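Local coordinates for protein ethylbenzene dehydrogenase alpha-subunit (Aromatoleum aromaticum, PDB 2IVF) that is the alpha-subunit of a molybdenum enzyme of the molybdopterin oxidoreductase family, carrying two pterin guanine dinucleotide ligands, a molybdenum atom and an iron/sulfur cluster, at residues Q111-N116 with Q767-S772; G182-I187 with P596-Q601. One frame throughout, in Å; residues are numbered along the deposited sequence.

Interaction 1: Q111-N116 with Q767-S772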
loop_
_atom_site.group_PDB
_atom_site.type_symbol
_atom_site.label_atom_id
_atom_site.label_comp_id
_atom_site.label_asym_id
_atom_site.label_seq_id
_atom_site.Cartn_x
_atom_site.Cartn_y
_atom_site.Cartn_z
ATOM N N GLN A 111 -7.781 -19.311 0.719
ATOM C CA GLN A 111 -7.889 -20.672 0.214
ATOM C C GLN A 111 -6.681 -20.982 -0.688
ATOM O O GLN A 111 -6.823 -21.622 -1.727
ATOM C CB GLN A 111 -9.211 -20.835 -0.573
ATOM C CG GLN A 111 -10.440 -20.760 0.330
ATOM C CD GLN A 111 -11.744 -20.943 -0.371
ATOM O OE1 GLN A 111 -11.916 -20.593 -1.515
ATOM N NE2 GLN A 111 -12.688 -21.537 0.333
ATOM N N THR A 112 -5.502 -20.564 -0.253
ATOM C CA THR A 112 -4.261 -20.835 -1.001
ATOM C C THR A 112 -3.336 -21.664 -0.128
ATOM O O THR A 112 -2.590 -21.135 0.687
ATOM C CB THR A 112 -3.601 -19.557 -1.459
ATOM O OG1 THR A 112 -4.570 -18.750 -2.110
ATOM C CG2 THR A 112 -2.409 -19.847 -2.384
ATOM N N PRO A 113 -3.419 -22.987 -0.258
ATOM C CA PRO A 113 -2.604 -23.880 0.573
ATOM C C PRO A 113 -1.091 -23.800 0.343
ATOM O O PRO A 113 -0.662 -23.241 -0.638
ATOM C CB PRO A 113 -3.124 -25.271 0.201
ATOM C CG PRO A 113 -4.507 -25.030 -0.304
ATOM C CD PRO A 113 -4.317 -23.762 -1.127
ATOM N N ALA A 114 -0.322 -24.360 1.272
ATOM C CA ALA A 114 1.114 -24.517 1.077
ATOM C C ALA A 114 1.407 -25.519 -0.068
ATOM O O ALA A 114 0.578 -26.387 -0.395
ATOM C CB ALA A 114 1.742 -25.016 2.416
ATOM N N CYS A 115 2.629 -25.444 -0.597
ATOM C CA CYS A 115 3.114 -26.384 -1.594
ATOM C C CYS A 115 3.150 -27.801 -1.077
ATOM O O CYS A 115 2.854 -28.729 -1.842
ATOM C CB CYS A 115 4.490 -25.936 -2.110
ATOM S SG CYS A 115 5.786 -25.896 -0.912
ATOM N N ASN A 116 3.498 -27.956 0.200
ATOM C CA ASN A 116 3.389 -29.205 0.917
ATOM C C ASN A 116 3.376 -28.995 2.447
ATOM O O ASN A 116 3.533 -27.881 2.912
ATOM C CB ASN A 116 4.467 -30.191 0.487
ATOM C CG ASN A 116 5.808 -29.755 0.824
ATOM O OD1 ASN A 116 6.574 -29.340 -0.080
ATOM N ND2 ASN A 116 6.190 -29.888 2.103
ATOM N N GLN A 767 -9.381 -19.646 -8.375
ATOM C CA GLN A 767 -7.943 -19.528 -8.576
ATOM C C GLN A 767 -7.313 -20.893 -8.749
ATOM O O GLN A 767 -7.859 -21.922 -8.339
ATOM C CB GLN A 767 -7.248 -18.808 -7.407
ATOM C CG GLN A 767 -7.199 -19.637 -6.207
ATOM C CD GLN A 767 -6.435 -18.964 -5.055
ATOM O OE1 GLN A 767 -7.010 -18.122 -4.383
ATOM N NE2 GLN A 767 -5.175 -19.355 -4.810
ATOM N N THR A 768 -6.139 -20.880 -9.364
ATOM C CA THR A 768 -5.340 -22.069 -9.584
ATOM C C THR A 768 -3.865 -21.733 -9.709
ATOM O O THR A 768 -3.503 -20.755 -10.357
ATOM C CB THR A 768 -5.791 -22.884 -10.850
ATOM O OG1 THR A 768 -5.285 -24.201 -10.695
ATOM C CG2 THR A 768 -5.295 -22.320 -12.209
ATOM N N ARG A 769 -3.029 -22.551 -9.070
ATOM C CA ARG A 769 -1.575 -22.510 -9.294
ATOM C C ARG A 769 -1.237 -22.741 -10.747
ATOM O O ARG A 769 -1.786 -23.611 -11.399
ATOM C CB ARG A 769 -0.874 -23.568 -8.430
ATOM C CG ARG A 769 -0.568 -23.073 -7.052
ATOM C CD ARG A 769 -0.282 -24.195 -6.198
ATOM N NE ARG A 769 0.582 -23.861 -5.085
ATOM C CZ ARG A 769 0.193 -23.576 -3.845
ATOM N NH1 ARG A 769 -1.072 -23.388 -3.561
ATOM N NH2 ARG A 769 1.118 -23.425 -2.911
ATOM N N PHE A 770 -0.318 -21.966 -11.274
ATOM C CA PHE A 770 0.133 -22.232 -12.623
ATOM C C PHE A 770 1.091 -23.403 -12.670
ATOM O O PHE A 770 1.799 -23.712 -11.681
ATOM C CB PHE A 770 0.652 -20.970 -13.315
ATOM C CG PHE A 770 1.826 -20.273 -12.663
ATOM C CD1 PHE A 770 3.131 -20.791 -12.769
ATOM C CD2 PHE A 770 1.668 -18.994 -12.156
ATOM C CE1 PHE A 770 4.233 -20.066 -12.247
ATOM C CE2 PHE A 770 2.752 -18.277 -11.679
ATOM C CZ PHE A 770 4.029 -18.805 -11.730
ATOM N N LEU A 771 1.072 -24.112 -13.773
ATOM C CA LEU A 771 1.826 -25.349 -13.858
ATOM C C LEU A 771 3.106 -25.221 -14.690
ATOM O O LEU A 771 3.877 -26.169 -14.830
ATOM C CB LEU A 771 0.949 -26.440 -14.435
ATOM C CG LEU A 771 -0.334 -26.704 -13.640
ATOM C CD1 LEU A 771 -1.115 -27.786 -14.339
ATOM C CD2 LEU A 771 0.037 -27.122 -12.212
ATOM N N SER A 772 3.303 -24.063 -15.265
ATOM C CA SER A 772 4.518 -23.806 -16.044
ATOM C C SER A 772 4.635 -22.314 -16.325
ATOM O O SER A 772 3.704 -21.555 -16.047
ATOM C CB SER A 772 4.504 -24.558 -17.363
ATOM O OG SER A 772 3.776 -23.867 -18.321
HETATM O O HOH W 1 -7.084 -17.694 -1.515
#

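Interaction 2: G182-I187 with P596-Q601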
loop_
_atom_site.group_PDB
_atom_site.type_symbol
_atom_site.label_atom_id
_atom_site.label_comp_id
_atom_site.label_asym_id
_atom_site.label_seq_id
_atom_site.Cartn_x
_atom_site.Cartn_y
_atom_site.Cartn_z
ATOM N N GLY A 182 1.446 7.997 -42.409
ATOM C CA GLY A 182 1.479 6.579 -42.058
ATOM C C GLY A 182 1.337 6.328 -40.581
ATOM O O GLY A 182 1.050 7.239 -39.792
ATOM N N SER A 183 1.621 5.098 -40.192
ATOM C CA SER A 183 1.234 4.609 -38.917
ATOM C C SER A 183 2.134 5.102 -37.774
ATOM O O SER A 183 1.783 4.936 -36.609
ATOM C CB SER A 183 1.167 3.076 -38.978
ATOM O OG SER A 183 2.453 2.482 -39.030
ATOM N N ASP A 184 3.288 5.700 -38.092
ATOM C CA ASP A 184 4.176 6.234 -37.043
ATOM C C ASP A 184 3.585 7.361 -36.176
ATOM O O ASP A 184 4.136 7.681 -35.108
ATOM C CB ASP A 184 5.532 6.665 -37.650
ATOM C CG ASP A 184 6.632 5.597 -37.490
ATOM O OD1 ASP A 184 6.331 4.484 -36.993
ATOM O OD2 ASP A 184 7.816 5.908 -37.832
ATOM N N GLY A 185 2.455 7.930 -36.595
ATOM C CA GLY A 185 1.814 9.019 -35.850
ATOM C C GLY A 185 1.036 8.643 -34.595
ATOM O O GLY A 185 0.690 9.525 -33.798
ATOM N N PHE A 186 0.791 7.340 -34.419
ATOM C CA PHE A 186 0.007 6.804 -33.312
ATOM C C PHE A 186 0.941 6.167 -32.307
ATOM O O PHE A 186 1.774 5.344 -32.680
ATOM C CB PHE A 186 -0.984 5.732 -33.802
ATOM C CG PHE A 186 -1.836 5.145 -32.699
ATOM C CD1 PHE A 186 -3.020 5.750 -32.351
ATOM C CD2 PHE A 186 -1.490 3.946 -32.075
ATOM C CE1 PHE A 186 -3.816 5.216 -31.352
ATOM C CE2 PHE A 186 -2.268 3.418 -31.044
ATOM C CZ PHE A 186 -3.426 4.040 -30.687
ATOM N N ILE A 187 0.780 6.542 -31.034
ATOM C CA ILE A 187 1.597 6.032 -29.962
ATOM C C ILE A 187 0.704 5.581 -28.867
ATOM O O ILE A 187 -0.061 6.370 -28.330
ATOM C CB ILE A 187 2.591 7.121 -29.413
ATOM C CG1 ILE A 187 3.375 7.695 -30.579
ATOM C CG2 ILE A 187 3.583 6.545 -28.346
ATOM C CD1 ILE A 187 4.298 8.738 -30.138
ATOM N N PRO A 596 12.511 9.914 -36.406
ATOM C CA PRO A 596 12.781 11.344 -36.148
ATOM C C PRO A 596 12.147 12.347 -37.096
ATOM O O PRO A 596 11.912 13.480 -36.700
ATOM C CB PRO A 596 14.307 11.404 -36.206
ATOM C CG PRO A 596 14.688 10.084 -35.585
ATOM C CD PRO A 596 13.765 9.136 -36.340
ATOM N N ASP A 597 11.857 11.963 -38.330
ATOM C CA ASP A 597 11.203 12.896 -39.231
ATOM C C ASP A 597 9.684 12.721 -39.252
ATOM O O ASP A 597 9.002 13.365 -40.017
ATOM C CB ASP A 597 11.798 12.814 -40.645
ATOM C CG ASP A 597 11.799 11.405 -41.205
ATOM O OD1 ASP A 597 11.270 10.466 -40.559
ATOM O OD2 ASP A 597 12.339 11.245 -42.310
ATOM N N LYS A 598 9.143 11.846 -38.417
ATOM C CA LYS A 598 7.705 11.790 -38.242
ATOM C C LYS A 598 7.350 12.626 -36.997
ATOM O O LYS A 598 8.213 12.909 -36.149
ATOM C CB LYS A 598 7.253 10.332 -38.032
ATOM C CG LYS A 598 7.603 9.386 -39.189
ATOM C CD LYS A 598 6.841 9.739 -40.463
ATOM C CE LYS A 598 7.104 8.723 -41.579
ATOM N NZ LYS A 598 6.385 9.095 -42.818
ATOM N N THR A 599 6.079 12.988 -36.879
ATOM C CA THR A 599 5.571 13.711 -35.719
ATOM C C THR A 599 4.509 12.878 -35.035
ATOM O O THR A 599 3.500 12.531 -35.656
ATOM C CB THR A 599 4.852 14.990 -36.140
ATOM O OG1 THR A 599 5.605 15.645 -37.147
ATOM C CG2 THR A 599 4.667 15.905 -34.962
ATOM N N PRO A 600 4.696 12.574 -33.759
ATOM C CA PRO A 600 3.586 11.931 -33.065
ATOM C C PRO A 600 2.349 12.833 -33.120
ATOM O O PRO A 600 2.483 14.051 -32.942
ATOM C CB PRO A 600 4.079 11.801 -31.623
ATOM C CG PRO A 600 5.430 12.320 -31.576
ATOM C CD PRO A 600 5.851 12.838 -32.888
ATOM N N GLN A 601 1.180 12.258 -33.417
ATOM C CA GLN A 601 -0.061 13.054 -33.548
ATOM C C GLN A 601 -1.218 12.556 -32.709
ATOM O O GLN A 601 -2.083 13.346 -32.332
ATOM C CB GLN A 601 -0.508 13.158 -34.999
ATOM C CG GLN A 601 0.516 13.891 -35.858
ATOM C CD GLN A 601 -0.091 14.656 -36.979
ATOM O OE1 GLN A 601 -0.930 14.146 -37.732
ATOM N NE2 GLN A 601 0.335 15.901 -37.121
#

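Interaction 1: Q111-N116 with Q767-S772
R769 lays the edge of its guanidinium against the backbone of P113, and both terminal nitrogens converge on one atom: NH1 lies 3.0 Å and NH2 2.9 Å from P113 O. NH1 and NH2 make the grip end-on, with the oxygen 9° out of the guanidinium plane, although both N-H bonds are bent and both nitrogens approach from the same face of the carbonyl plane. An extended chain from CG to NE carries the group across from strand 767-769. T112 CG2 packs obliquely near it, 4.0 Å from NH1. Two residues back along the strand, Q767 crosses T112 at about a right angle and donates from NE2 to T112 OG1 (2.8 Å, 145° at the hydrogen). Water 1 accepts from Q111 N, donates to Q767 OE1 at 2.9 Å and bonds T112 OG1. Within this chain, strand 767-769 edges a three-stranded antiparallel sheet, so these bonds fasten the loop after strand 102-108 to a sheet margin. Outside the two segments, a MES molecule, probably from the crystallisation liquor, is salt-bridged to R769 NH1. The directed bonds across the segments are all polar; a neutral carbonyl would not cancel the charge of R769, consistent with its binding that sulfonate.

Interaction 2: G182-I187 with P596-Q601
D184 meets the aliphatic part of K598 at about a right angle, beside the margin of a mixed six-stranded sheet in the molybdopterin oxidoreductase region; within this chain strand 186-188 is outermost there and strand 602-606 is its parallel neighbour. D184 stands on a 3-10 turn, 183-185, behind which G182 leaves helix 163-181 with a positive phi of 74°. D184 CB and OD2 each lie 3.7 Å from K598 CG. Their charged ends do not pair. D184 instead forms a salt bridge with R593 and accepts from A595 N, while K598, bent at chi2 (-66°), delivers NZ to Q181 O at the helix end. G185 comes next, its CA 4.4 Å from that of P600, a close backbone approach with no side chain intervening. Its carbonyl accepts from Q601 N at 2.8 Å, a nearly straight bond (168°) lying in the carbonyl plane on a lone pair. F186 points away at its CB, and its ring touches residues of helices 163-181 and 197-210. I187 points back toward the second segment, and its backbone bonds to V602 and M604 continue the pairing into the sheet. Its side chain runs beside the P600 ring, pointing the same way, and I187 CD1 presses on P600 CB at 3.4 Å, tighter than usual carbon contact.

Overall arrangement
From the modelled N-terminal end, the chain passes strand 102-108 and reaches 111-116, the first half of interaction 1. It then enters the molybdopterin oxidoreductase region, leaves helix 163-181 and arrives at 182-187. Interaction 2 closes there when 596-601 returns after 408 intervening residues, just before strand 602-606. Interaction 1 closes last, at 767-772, so its 650-residue loop encloses the whole of interaction 2; the two nest and do not cross. They occupy opposite sides of the chain's centre, their own centres about 45 Å apart. One ties an N-terminal loop to a three-stranded sheet; the other ties the turn and start of strand 186-188 to the loop leading into strand 602-606, its neighbour in the sheet.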